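Local coordinates for protein deacylase (Burkholderia multivorans, PDB 5THW) that probably hydrolyses N-carbamoyl-L-amino acids as a two-zinc amidase of the peptidase M20 family and here holds N-carbamoyl-beta-alanine in its active site, at residues R31-L36 against G112-I117; L210-G215 against V393-V398. All coordinates share one frame; numbering follows the deposited sequence.

Interaction 1: R31-L36 against G112-I117; sequences RLWNSL and GRFDGI. With ZN (zinc ion), chain F; ZN (zinc ion), chain E; URP (N-(aminocarbonyl)-beta-alanine), chain G.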
ATOM      1  N   ARG A  31     -24.437 -16.073 -33.103  1.00 57.06           N
ATOM      2  CA  ARG A  31     -23.076 -16.599 -33.172  1.00 48.92           C
ATOM      3  C   ARG A  31     -22.073 -15.626 -32.560  1.00 54.11           C
ATOM      4  O   ARG A  31     -21.164 -16.039 -31.831  1.00 57.50           O
ATOM      5  CB  ARG A  31     -22.713 -16.910 -34.624  1.00 43.42           C
ATOM      6  CG  ARG A  31     -21.300 -17.451 -34.815  1.00 47.20           C
ATOM      7  CD  ARG A  31     -21.048 -17.814 -36.272  1.00 44.90           C
ATOM      8  NE  ARG A  31     -21.283 -16.684 -37.171  1.00 54.14           N
ATOM      9  CZ  ARG A  31     -21.423 -16.791 -38.488  1.00 54.06           C
ATOM     10  NH1 ARG A  31     -21.366 -17.980 -39.070  1.00 59.97           N
ATOM     11  NH2 ARG A  31     -21.630 -15.708 -39.224  1.00 54.50           N
ATOM     12  N   LEU A  32     -22.221 -14.330 -32.854  1.00 59.10           N
ATOM     13  CA  LEU A  32     -21.354 -13.321 -32.251  1.00 50.61           C
ATOM     14  C   LEU A  32     -21.552 -13.261 -30.742  1.00 47.43           C
ATOM     15  O   LEU A  32     -20.580 -13.172 -29.983  1.00 46.39           O
ATOM     16  CB  LEU A  32     -21.625 -11.955 -32.880  1.00 46.75           C
ATOM     17  CG  LEU A  32     -21.006 -10.725 -32.210  1.00 43.71           C
ATOM     18  CD1 LEU A  32     -19.482 -10.769 -32.295  1.00 45.12           C
ATOM     19  CD2 LEU A  32     -21.542  -9.435 -32.806  1.00 38.45           C
ATOM     20  N   TRP A  33     -22.805 -13.302 -30.287  1.00 41.41           N
ATOM     21  CA  TRP A  33     -23.062 -13.267 -28.852  1.00 41.69           C
ATOM     22  C   TRP A  33     -22.433 -14.461 -28.139  1.00 45.66           C
ATOM     23  O   TRP A  33     -21.807 -14.302 -27.083  1.00 53.12           O
ATOM     24  CB  TRP A  33     -24.567 -13.221 -28.584  1.00 37.03           C
ATOM     25  CG  TRP A  33     -24.884 -13.247 -27.125  1.00 42.42           C
ATOM     26  CD1 TRP A  33     -25.205 -14.344 -26.379  1.00 36.20           C
ATOM     27  CD2 TRP A  33     -24.885 -12.132 -26.223  1.00 42.61           C
ATOM     28  NE1 TRP A  33     -25.405 -13.983 -25.069  1.00 39.75           N
ATOM     29  CE2 TRP A  33     -25.217 -12.631 -24.944  1.00 43.72           C
ATOM     30  CE3 TRP A  33     -24.641 -10.763 -26.370  1.00 42.92           C
ATOM     31  CZ2 TRP A  33     -25.319 -11.807 -23.821  1.00 44.72           C
ATOM     32  CZ3 TRP A  33     -24.734  -9.947 -25.252  1.00 43.41           C
ATOM     33  CH2 TRP A  33     -25.072 -10.471 -23.994  1.00 39.88           C
ATOM     34  N   ASN A  34     -22.579 -15.663 -28.701  1.00 40.60           N
ATOM     35  CA  ASN A  34     -22.024 -16.846 -28.050  1.00 43.66           C
ATOM     36  C   ASN A  34     -20.507 -16.794 -27.988  1.00 46.95           C
ATOM     37  O   ASN A  34     -19.913 -17.208 -26.987  1.00 44.42           O
ATOM     38  CB  ASN A  34     -22.492 -18.118 -28.750  1.00 39.46           C
ATOM     39  CG  ASN A  34     -23.953 -18.427 -28.465  1.00 51.10           C
ATOM     40  OD1 ASN A  34     -24.521 -17.943 -27.477  1.00 51.56           O
ATOM     41  ND2 ASN A  34     -24.564 -19.257 -29.308  1.00 51.39           N
ATOM     42  N   SER A  35     -19.859 -16.290 -29.041  1.00 51.67           N
ATOM     43  CA  SER A  35     -18.407 -16.149 -28.989  1.00 45.96           C
ATOM     44  C   SER A  35     -17.992 -15.258 -27.822  1.00 40.58           C
ATOM     45  O   SER A  35     -16.973 -15.513 -27.170  1.00 39.24           O
ATOM     46  CB  SER A  35     -17.871 -15.608 -30.321  1.00 45.11           C
ATOM     47  OG  SER A  35     -18.307 -14.284 -30.585  1.00 50.58           O
ATOM     48  N   LEU A  36     -18.781 -14.217 -27.534  1.00 32.50           N
ATOM     49  CA  LEU A  36     -18.503 -13.360 -26.385  1.00 34.01           C
ATOM     50  C   LEU A  36     -18.697 -14.104 -25.067  1.00 41.30           C
ATOM     51  O   LEU A  36     -17.893 -13.950 -24.138  1.00 37.42           O
ATOM     52  CB  LEU A  36     -19.389 -12.117 -26.434  1.00 36.20           C
ATOM     53  CG  LEU A  36     -18.887 -11.028 -27.380  1.00 38.20           C
ATOM     54  CD1 LEU A  36     -19.991 -10.031 -27.675  1.00 45.03           C
ATOM     55  CD2 LEU A  36     -17.684 -10.343 -26.771  1.00 39.66           C
ATOM     56  N   GLY A 112     -14.795  -5.917 -17.516  1.00 32.03           N
ATOM     57  CA  GLY A 112     -16.052  -6.466 -17.973  1.00 31.01           C
ATOM     58  C   GLY A 112     -15.867  -7.467 -19.110  1.00 44.31           C
ATOM     59  O   GLY A 112     -14.766  -7.699 -19.613  1.00 47.96           O
ATOM     60  N   ARG A 113     -16.989  -8.067 -19.509  1.00 40.00           N
ATOM     61  CA  ARG A 113     -17.035  -9.079 -20.560  1.00 35.66           C
ATOM     62  C   ARG A 113     -17.077  -8.491 -21.966  1.00 36.76           C
ATOM     63  O   ARG A 113     -17.079  -9.260 -22.930  1.00 43.26           O
ATOM     64  CB  ARG A 113     -18.246  -9.996 -20.348  1.00 35.88           C
ATOM     65  CG  ARG A 113     -18.116 -10.931 -19.150  1.00 39.97           C
ATOM     66  CD  ARG A 113     -19.463 -11.484 -18.709  1.00 38.21           C
ATOM     67  NE  ARG A 113     -20.400 -10.395 -18.452  1.00 41.22           N
ATOM     68  CZ  ARG A 113     -21.620 -10.309 -18.972  1.00 40.03           C
ATOM     69  NH1 ARG A 113     -22.082 -11.276 -19.762  1.00 37.12           N
ATOM     70  NH2 ARG A 113     -22.383  -9.260 -18.685  1.00 33.35           N
ATOM     71  N   PHE A 114     -17.126  -7.164 -22.114  1.00 40.65           N
ATOM     72  CA  PHE A 114     -17.282  -6.535 -23.418  1.00 36.22           C
ATOM     73  C   PHE A 114     -16.196  -5.528 -23.771  1.00 39.77           C
ATOM     74  O   PHE A 114     -15.957  -5.302 -24.961  1.00 40.70           O
ATOM     75  CB  PHE A 114     -18.659  -5.855 -23.501  1.00 40.78           C
ATOM     76  CG  PHE A 114     -19.798  -6.810 -23.270  1.00 43.59           C
ATOM     77  CD1 PHE A 114     -20.337  -7.537 -24.325  1.00 45.02           C
ATOM     78  CD2 PHE A 114     -20.274  -7.044 -21.993  1.00 39.30           C
ATOM     79  CE1 PHE A 114     -21.359  -8.443 -24.113  1.00 44.44           C
ATOM     80  CE2 PHE A 114     -21.297  -7.951 -21.775  1.00 44.56           C
ATOM     81  CZ  PHE A 114     -21.840  -8.649 -22.834  1.00 40.63           C
ATOM     82  N   ASP A 115     -15.513  -4.952 -22.787  1.00 41.67           N
ATOM     83  CA  ASP A 115     -14.436  -4.008 -23.053  1.00 35.97           C
ATOM     84  C   ASP A 115     -13.343  -4.685 -23.886  1.00 36.54           C
ATOM     85  O   ASP A 115     -12.751  -5.680 -23.460  1.00 43.39           O
ATOM     86  CB  ASP A 115     -13.888  -3.506 -21.712  1.00 35.39           C
ATOM     87  CG  ASP A 115     -12.842  -2.406 -21.851  1.00 37.12           C
ATOM     88  OD1 ASP A 115     -12.516  -1.985 -22.979  1.00 32.89           O
ATOM     89  OD2 ASP A 115     -12.331  -1.971 -20.796  1.00 44.37           O
ATOM     90  N   GLY A 116     -13.084  -4.146 -25.078  1.00 33.88           N
ATOM     91  CA  GLY A 116     -12.050  -4.671 -25.953  1.00 31.73           C
ATOM     92  C   GLY A 116     -12.410  -5.915 -26.753  1.00 41.51           C
ATOM     93  O   GLY A 116     -12.325  -5.919 -27.985  1.00 41.84           O
ATOM     94  N   ILE A 117     -12.810  -6.982 -26.062  1.00 27.15           N
ATOM     95  CA  ILE A 117     -13.052  -8.262 -26.717  1.00 28.93           C
ATOM     96  C   ILE A 117     -14.178  -8.153 -27.739  1.00 33.54           C
ATOM     97  O   ILE A 117     -14.178  -8.865 -28.751  1.00 36.33           O
ATOM     98  CB  ILE A 117     -13.355  -9.323 -25.642  1.00 37.07           C
ATOM     99  CG1 ILE A 117     -13.523 -10.713 -26.260  1.00 33.19           C
ATOM    100  CG2 ILE A 117     -14.556  -8.900 -24.788  1.00 35.23           C
ATOM    101  CD1 ILE A 117     -12.255 -11.225 -26.951  1.00 37.94           C
TER
HETATM  102 ZN    ZN F 502     -10.679  -0.810 -20.619  0.79 35.26          ZN
HETATM  103 ZN    ZN E 501     -11.072  -0.843 -24.579  0.68 56.36          ZN
HETATM  104  O2  URP G 503     -10.909   1.271 -21.519  1.00 47.16           O
HETATM  105  C2  URP G 503     -10.101   1.097 -22.412  1.00 43.79           C
HETATM  106  N3  URP G 503     -10.041  -0.056 -23.064  1.00 52.74           N
HETATM  107  N1  URP G 503      -9.236   2.044 -22.748  1.00 47.69           N
HETATM  108  C6  URP G 503      -7.922   2.103 -22.131  1.00 48.67           C
HETATM  109  C5  URP G 503      -7.277   3.473 -22.282  1.00 42.26           C
HETATM  110  C4  URP G 503      -8.050   4.431 -21.413  1.00 53.81           C
HETATM  111  O42 URP G 503      -8.782   5.284 -21.965  1.00 61.69           O
HETATM  112  O41 URP G 503      -7.933   4.332 -20.171  1.00 49.55           O
HETATM  113  O   HOH W   1     -16.334 -12.092 -23.690  1.00 36.12           O
HETATM  114  O   HOH W   2      -9.928   0.249 -26.257  1.00 28.78           O
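Trp33 and Phe114 meet because of how each leaves its backbone: Trp33 sets CG opposite its own nitrogen (chi1 177°), Phe114 turns CG away from its carbonyl carbon (chi1 -58°), and these torsions swing the ring ends, Trp33 CZ3 and Phe114 CE1, together. The contact lies in the metal-binding part of an M20-family hydrolase, where helix 29-39 packs on the loop that carries a zinc-bridging aspartate. The benzo end of the indole arrives at the rim of the phenylalanine, close to that ring's plane, with Trp33 CZ3 3.9 Å from Phe114 CE1 and Trp33 CH2 beside CZ. The ring planes are inclined at 38°.

Leu36 uses its two methyls separately. CD1 lies against the same corner of Phe114, 4.1 Å from CE1, and the two side chains run at about a right angle. CD2 instead lies alongside Ile117 CG2, at 4.0 Å, and also touches the carbonyl oxygen of Arg113. Ile414 of helix 411-429 touches both Leu36 and Phe114, packing beside this apolar patch.

A water links the backbones across the contact, donating to both Leu36 O and Arg113 O. Within the loop, Phe114 CE2 sits 3.5 Å above one face of the Arg113 guanidinium, displaced from its centre, and NH2 of that arginine forms a salt bridge with Asp408. Glu407 OE2 accepts the backbone N-H groups of both Phe114 and Asp115, which anchors the peptide just before the metal ligand. Asp115 takes no part in the helix contact; its carboxylate joins the two metals: OD1 binds the zinc ion of chain E at 2.4 Å, and OD2 binds the zinc ion of chain F at 2.0 Å.

Interaction 2: L210-G215 against V393-V398; sequences LHIEQG and VFVPCV. With ZN (zinc ion), chain E; URP (N-(aminocarbonyl)-beta-alanine), chain G.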
ATOM      1  N   LEU A 210     -14.789  -1.193 -33.300  1.00 49.97           N
ATOM      2  CA  LEU A 210     -16.079  -1.312 -32.627  1.00 41.15           C
ATOM      3  C   LEU A 210     -15.862  -1.475 -31.124  1.00 40.22           C
ATOM      4  O   LEU A 210     -15.007  -2.260 -30.704  1.00 39.44           O
ATOM      5  CB  LEU A 210     -16.856  -2.497 -33.204  1.00 34.04           C
ATOM      6  CG  LEU A 210     -18.191  -2.912 -32.591  1.00 51.14           C
ATOM      7  CD1 LEU A 210     -19.254  -1.826 -32.751  1.00 52.39           C
ATOM      8  CD2 LEU A 210     -18.662  -4.207 -33.226  1.00 48.72           C
ATOM      9  N   HIS A 211     -16.619  -0.724 -30.318  1.00 36.44           N
ATOM     10  CA  HIS A 211     -16.390  -0.689 -28.873  1.00 36.28           C
ATOM     11  C   HIS A 211     -17.669  -0.288 -28.148  1.00 35.35           C
ATOM     12  O   HIS A 211     -18.529   0.390 -28.719  1.00 43.56           O
ATOM     13  CB  HIS A 211     -15.259   0.289 -28.522  1.00 35.84           C
ATOM     14  CG  HIS A 211     -14.512  -0.068 -27.273  1.00 40.69           C
ATOM     15  ND1 HIS A 211     -15.013   0.164 -26.009  1.00 42.44           N
ATOM     16  CD2 HIS A 211     -13.306  -0.655 -27.096  1.00 41.23           C
ATOM     17  CE1 HIS A 211     -14.142  -0.256 -25.108  1.00 38.59           C
ATOM     18  NE2 HIS A 211     -13.100  -0.762 -25.742  1.00 39.28           N
ATOM     19  N   ILE A 212     -17.796  -0.725 -26.888  1.00 35.47           N
ATOM     20  CA  ILE A 212     -18.853  -0.195 -26.025  1.00 40.88           C
ATOM     21  C   ILE A 212     -18.479   1.211 -25.561  1.00 38.63           C
ATOM     22  O   ILE A 212     -17.295   1.552 -25.416  1.00 40.77           O
ATOM     23  CB  ILE A 212     -19.128  -1.101 -24.811  1.00 38.90           C
ATOM     24  CG1 ILE A 212     -17.852  -1.292 -23.992  1.00 38.80           C
ATOM     25  CG2 ILE A 212     -19.730  -2.433 -25.252  1.00 29.12           C
ATOM     26  CD1 ILE A 212     -18.103  -1.562 -22.529  1.00 34.58           C
ATOM     27  N   GLU A 213     -19.502   2.035 -25.311  1.00 38.73           N
ATOM     28  CA  GLU A 213     -19.279   3.449 -25.008  1.00 35.54           C
ATOM     29  C   GLU A 213     -18.445   3.635 -23.746  1.00 36.66           C
ATOM     30  O   GLU A 213     -17.642   4.572 -23.651  1.00 40.10           O
ATOM     31  CB  GLU A 213     -20.617   4.175 -24.851  1.00 36.81           C
ATOM     32  CG  GLU A 213     -20.464   5.666 -24.576  1.00 45.14           C
ATOM     33  CD  GLU A 213     -21.748   6.318 -24.083  1.00 54.04           C
ATOM     34  OE1 GLU A 213     -22.845   5.842 -24.457  1.00 52.63           O
ATOM     35  OE2 GLU A 213     -21.656   7.314 -23.331  1.00 52.13           O
ATOM     36  N   GLN A 214     -18.633   2.760 -22.760  1.00 30.37           N
ATOM     37  CA  GLN A 214     -18.055   2.900 -21.425  1.00 36.12           C
ATOM     38  C   GLN A 214     -18.571   4.145 -20.707  1.00 38.01           C
ATOM     39  O   GLN A 214     -17.989   4.574 -19.704  1.00 37.20           O
ATOM     40  CB  GLN A 214     -16.518   2.889 -21.481  1.00 37.95           C
ATOM     41  CG  GLN A 214     -15.975   1.758 -22.359  1.00 29.46           C
ATOM     42  CD  GLN A 214     -14.458   1.727 -22.438  1.00 35.62           C
ATOM     43  OE1 GLN A 214     -13.853   2.508 -23.168  1.00 33.97           O
ATOM     44  NE2 GLN A 214     -13.839   0.795 -21.711  1.00 25.71           N
ATOM     45  N   GLY A 215     -19.676   4.708 -21.205  1.00 44.25           N
ATOM     46  CA  GLY A 215     -20.343   5.840 -20.609  1.00 37.97           C
ATOM     47  C   GLY A 215     -21.847   5.722 -20.774  1.00 48.97           C
ATOM     48  O   GLY A 215     -22.348   4.802 -21.430  1.00 48.72           O
ATOM     49  N   VAL A 393     -17.071   2.840 -34.025  1.00 38.66           N
ATOM     50  CA  VAL A 393     -18.492   2.571 -33.828  1.00 38.00           C
ATOM     51  C   VAL A 393     -18.708   2.264 -32.355  1.00 39.09           C
ATOM     52  O   VAL A 393     -17.988   1.440 -31.774  1.00 36.93           O
ATOM     53  CB  VAL A 393     -18.979   1.392 -34.695  1.00 39.57           C
ATOM     54  CG1 VAL A 393     -20.456   1.157 -34.480  1.00 42.53           C
ATOM     55  CG2 VAL A 393     -18.709   1.659 -36.164  1.00 49.03           C
ATOM     56  N   PHE A 394     -19.686   2.932 -31.748  1.00 37.62           N
ATOM     57  CA  PHE A 394     -20.038   2.725 -30.349  1.00 34.31           C
ATOM     58  C   PHE A 394     -21.412   2.081 -30.235  1.00 37.83           C
ATOM     59  O   PHE A 394     -22.319   2.377 -31.018  1.00 43.63           O
ATOM     60  CB  PHE A 394     -20.056   4.035 -29.554  1.00 44.80           C
ATOM     61  CG  PHE A 394     -18.745   4.402 -28.925  1.00 44.79           C
ATOM     62  CD1 PHE A 394     -17.616   3.637 -29.124  1.00 45.96           C
ATOM     63  CD2 PHE A 394     -18.660   5.514 -28.098  1.00 48.14           C
ATOM     64  CE1 PHE A 394     -16.416   3.992 -28.528  1.00 37.56           C
ATOM     65  CE2 PHE A 394     -17.468   5.865 -27.498  1.00 41.02           C
ATOM     66  CZ  PHE A 394     -16.349   5.106 -27.712  1.00 31.60           C
ATOM     67  N   VAL A 395     -21.548   1.206 -29.250  1.00 38.43           N
ATOM     68  CA  VAL A 395     -22.843   0.717 -28.785  1.00 37.94           C
ATOM     69  C   VAL A 395     -22.951   1.095 -27.317  1.00 47.75           C
ATOM     70  O   VAL A 395     -21.928   1.341 -26.650  1.00 48.07           O
ATOM     71  CB  VAL A 395     -22.997  -0.806 -29.009  1.00 42.82           C
ATOM     72  CG1 VAL A 395     -22.727  -1.164 -30.465  1.00 39.58           C
ATOM     73  CG2 VAL A 395     -22.061  -1.586 -28.087  1.00 33.74           C
ATOM     74  N   PRO A 396     -24.166   1.184 -26.779  1.00 46.67           N
ATOM     75  CA  PRO A 396     -24.307   1.547 -25.368  1.00 42.05           C
ATOM     76  C   PRO A 396     -23.922   0.395 -24.456  1.00 50.45           C
ATOM     77  O   PRO A 396     -23.798  -0.757 -24.880  1.00 57.22           O
ATOM     78  CB  PRO A 396     -25.794   1.893 -25.221  1.00 43.33           C
ATOM     79  CG  PRO A 396     -26.469   1.344 -26.402  1.00 44.81           C
ATOM     80  CD  PRO A 396     -25.462   0.964 -27.439  1.00 46.19           C
ATOM     81  N   CYS A 397     -23.729   0.723 -23.183  1.00 47.98           N
ATOM     82  CA  CYS A 397     -23.543  -0.283 -22.151  1.00 39.13           C
ATOM     83  C   CYS A 397     -24.436   0.073 -20.974  1.00 36.55           C
ATOM     84  O   CYS A 397     -24.740   1.246 -20.739  1.00 36.74           O
ATOM     85  CB  CYS A 397     -22.067  -0.405 -21.701  1.00 38.58           C
ATOM     86  SG  CYS A 397     -21.306   1.108 -21.067  1.00 43.56           S
ATOM     87  N   VAL A 398     -24.875  -0.965 -20.257  1.00 42.56           N
ATOM     88  CA  VAL A 398     -25.866  -0.802 -19.198  1.00 46.94           C
ATOM     89  C   VAL A 398     -25.308   0.059 -18.077  1.00 40.91           C
ATOM     90  O   VAL A 398     -24.221  -0.202 -17.545  1.00 42.90           O
ATOM     91  CB  VAL A 398     -26.310  -2.173 -18.671  1.00 53.03           C
ATOM     92  CG1 VAL A 398     -27.302  -2.005 -17.520  1.00 33.37           C
ATOM     93  CG2 VAL A 398     -26.898  -3.016 -19.812  1.00 54.61           C
TER
HETATM   94 ZN    ZN E 501     -11.072  -0.843 -24.579  0.68 56.36          ZN
HETATM   95  O2  URP G 503     -10.909   1.271 -21.519  1.00 47.16           O
HETATM   96  C2  URP G 503     -10.101   1.097 -22.412  1.00 43.79           C
HETATM   97  N3  URP G 503     -10.041  -0.056 -23.064  1.00 52.74           N
HETATM   98  N1  URP G 503      -9.236   2.044 -22.748  1.00 47.69           N
HETATM   99  C6  URP G 503      -7.922   2.103 -22.131  1.00 48.67           C
HETATM  100  C5  URP G 503      -7.277   3.473 -22.282  1.00 42.26           C
HETATM  101  C4  URP G 503      -8.050   4.431 -21.413  1.00 53.81           C
HETATM  102  O42 URP G 503      -8.782   5.284 -21.965  1.00 61.69           O
HETATM  103  O41 URP G 503      -7.933   4.332 -20.171  1.00 49.55           O
HETATM  104  O   HOH W   2      -9.928   0.249 -26.257  1.00 28.78           O
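Two donors of the neighbouring strand converge on His211 O: the backbone N-H of Val395 makes a hydrogen bond of 3.2 Å to it, and Phe394 CA adds a C-H...O contact. This oxygen belongs to a parallel ladder in which strands 206-212 and 390-395 run side by side, their short segments inclined at 30°. His211 N gives its hydrogen to Val393 O at 2.9 Å, nearly along the C=O axis. Glu213 N does the same with Val395 O just past the end of its strand, which carries the pairing into the turn.

On one face of the sheet Leu210 CD1 rests 3.7 Å from Val393 CG1, and Ile212 CG2 meets Val395 CG2. Tyr118 of helix 117-132 touches Leu210, Ile212 and Val395 there. Phe394 points to the face that also carries His211, and the turn folds over its ring: Glu213 CA stands 4.0 Å from the ring centroid in a CH-pi contact, 18° off the normal. Glu213 OE1 is held by the backbone N-H of Leu218 and OE2 by that of Ile217. Cys397 SG packs against the backbone of Gln214.

The His211 imidazole is fixed at both nitrogens. Its CG lies anti to the backbone nitrogen (chi1 -152°), and ND1 donates to Ile212 O at 2.7 Å, in the carbonyl plane on a lone pair and almost within the ring plane. NE2 is thereby aimed at the zinc ion of chain E, 2.3 Å away. A few residues on, Gln214 reaches out with an extended chain, and its NE2 donates a hydrogen bond of 3.0 Å to O2 of the bound N-carbamoyl-beta-alanine. A metal ligand at the C-terminal end of a parallel strand, followed by a turn that binds the ligand, is consistent with the active site of M20-family zinc hydrolases.

Interaction 1 closes before interaction 2 opens along the chain, yet their centres lie about 12 Å apart and they meet at the metal site. Asp115 OD1 and His211 NE2 approach to 3.1 Å because both bind the zinc ion of chain E, whose protein ligands also include His104. Away from the metals, Phe114 CB packs on Ile212 CG2, joining loop 112-117 to strand 206-212. Helices 117-132 and 411-429 touch both contacts. To the dinuclear site these two elements supply two of its ligands, Asp115 and His211, alongside His104, Glu150 and His403, while His247 and Asn296 of the second subunit complete the ligand pocket.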